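Local coordinates for protein beta-lactamase/D-alanine Carboxypeptidase (Yersinia pestis, PDB 3RJU) that probably hydrolyses beta-lactams or D-alanine-terminated peptides, as a putative penicillin-binding protein of the beta-lactamase family, at residues H114-P119 with N161-L166. Sequence-based numbering, arbitrary orientation.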
# COMPACT_ATOMS: atom_id res chain seq x y z
N HIS A 114 8.55 -8.28 -4.51
CA HIS A 114 9.86 -7.74 -4.09
C HIS A 114 11.03 -8.69 -4.31
O HIS A 114 12.08 -8.58 -3.64
CB HIS A 114 9.83 -7.25 -2.62
CG HIS A 114 8.74 -6.26 -2.35
ND1 HIS A 114 8.74 -4.98 -2.86
CD2 HIS A 114 7.59 -6.39 -1.65
CE1 HIS A 114 7.64 -4.35 -2.47
NE2 HIS A 114 6.93 -5.19 -1.74
N THR A 115 10.86 -9.61 -5.25
CA THR A 115 11.90 -10.62 -5.48
C THR A 115 12.60 -10.48 -6.84
O THR A 115 13.27 -11.41 -7.32
CB THR A 115 11.33 -12.05 -5.34
OG1 THR A 115 10.23 -12.22 -6.24
CG2 THR A 115 10.89 -12.29 -3.89
N SER A 116 12.49 -9.30 -7.45
CA SER A 116 13.00 -9.12 -8.81
C SER A 116 14.52 -8.93 -8.90
O SER A 116 15.08 -9.01 -9.98
CB SER A 116 12.33 -7.91 -9.48
OG SER A 116 12.82 -6.69 -8.90
N GLY A 117 15.17 -8.60 -7.78
CA GLY A 117 16.58 -8.28 -7.82
C GLY A 117 16.87 -6.81 -8.13
O GLY A 117 18.04 -6.39 -8.16
N LEU A 118 15.83 -6.03 -8.37
CA LEU A 118 16.02 -4.61 -8.66
C LEU A 118 16.26 -3.83 -7.38
O LEU A 118 15.87 -4.26 -6.28
CB LEU A 118 14.79 -4.04 -9.39
CG LEU A 118 14.57 -4.54 -10.82
CD1 LEU A 118 13.20 -4.07 -11.32
CD2 LEU A 118 15.68 -4.04 -11.75
N PRO A 119 16.92 -2.67 -7.49
CA PRO A 119 17.14 -1.89 -6.27
C PRO A 119 15.85 -1.24 -5.77
O PRO A 119 14.85 -1.19 -6.47
CB PRO A 119 18.15 -0.82 -6.71
CG PRO A 119 17.91 -0.68 -8.17
CD PRO A 119 17.48 -2.03 -8.69
N ASN A 161 10.44 0.27 -4.41
CA ASN A 161 9.55 1.22 -5.04
C ASN A 161 9.70 1.20 -6.55
O ASN A 161 8.69 1.11 -7.28
CB ASN A 161 9.80 2.61 -4.46
CG ASN A 161 9.41 2.69 -2.99
OD1 ASN A 161 8.44 2.06 -2.57
ND2 ASN A 161 10.17 3.45 -2.21
N LEU A 162 10.95 1.27 -7.02
CA LEU A 162 11.24 1.21 -8.45
C LEU A 162 10.51 0.05 -9.14
O LEU A 162 9.86 0.24 -10.17
CB LEU A 162 12.74 1.04 -8.66
CG LEU A 162 13.19 0.79 -10.09
CD1 LEU A 162 12.74 1.97 -10.99
CD2 LEU A 162 14.71 0.59 -10.14
N ALA A 163 10.63 -1.15 -8.58
CA ALA A 163 10.01 -2.32 -9.19
C ALA A 163 8.49 -2.17 -9.31
O ALA A 163 7.90 -2.62 -10.30
CB ALA A 163 10.39 -3.60 -8.40
N TYR A 164 7.86 -1.58 -8.30
CA TYR A 164 6.41 -1.39 -8.31
C TYR A 164 5.95 -0.34 -9.33
O TYR A 164 4.87 -0.46 -9.91
CB TYR A 164 5.87 -1.08 -6.91
CG TYR A 164 5.15 -2.26 -6.31
CD1 TYR A 164 3.80 -2.44 -6.52
CD2 TYR A 164 5.85 -3.24 -5.59
CE1 TYR A 164 3.12 -3.54 -6.01
CE2 TYR A 164 5.19 -4.35 -5.07
CZ TYR A 164 3.82 -4.48 -5.28
OH TYR A 164 3.14 -5.57 -4.79
N ASP A 165 6.77 0.69 -9.56
CA ASP A 165 6.42 1.65 -10.61
C ASP A 165 6.64 1.04 -12.01
O ASP A 165 5.84 1.27 -12.92
CB ASP A 165 7.16 2.96 -10.39
CG ASP A 165 6.68 3.66 -9.14
OD1 ASP A 165 5.44 3.73 -8.99
OD2 ASP A 165 7.53 4.09 -8.32
N LEU A 166 7.69 0.24 -12.16
CA LEU A 166 7.85 -0.53 -13.40
C LEU A 166 6.64 -1.45 -13.62
O LEU A 166 6.20 -1.63 -14.75
CB LEU A 166 9.15 -1.33 -13.42
CG LEU A 166 10.43 -0.48 -13.51
CD1 LEU A 166 11.67 -1.34 -13.24
CD2 LEU A 166 10.55 0.23 -14.86
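The imidazole of His114 comes up against the phenol of Tyr164, its CE1 lying 3.6 Å from Tyr164 CE2, with the two planes inclined at 40°. Both rings are anchored beyond this pair: His114 ND1 bonds to the backbone N of Ser160 and the imidazole stacks on Tyr159, while Tyr164 OH bonds to Ala112 O and Ser69 OG. An imidazole and a phenol suit this buried spot, since their carbons pack together while ND1 and OH reach hydrogen-bond partners. A separate aliphatic patch forms at Leu118, whose CD1 sits 3.7 Å from Leu166 CD1 and 4.1 Å from Ala163 CB. Small Ala163 lets the loop come close to the helix, its methyl facing Ser116 OG as well. That hydroxyl lies between its own backbone N and carbonyl carbon (chi1 72°), from where it accepts from Leu118 N (3.1 Å, 159°) in an ST turn, which steadies the bend carrying Leu118 inward. Gly117 takes the positive phi of this bend, where a side chain would crowd the preceding carbonyl.

Packing is looser at the partly exposed Pro119, whose CG stands 4.0 Å from Leu162 CD2 and whose ring has a glycerol nearby. No hydrogen bond crosses between the segments, although Ser160 OG bonds both Pro119 O and Ala163 N. The contact thus lays the loop following helix 108-113, whose C-terminal end is closed by a Schellman motif with His114 as the first residue past the helix, against the first turn of helix 162-175; helix 64-77 adjoins the aromatic pair, helix 137-144 touches Leu162 and Leu166, and strand 156-158 leads into the second segment.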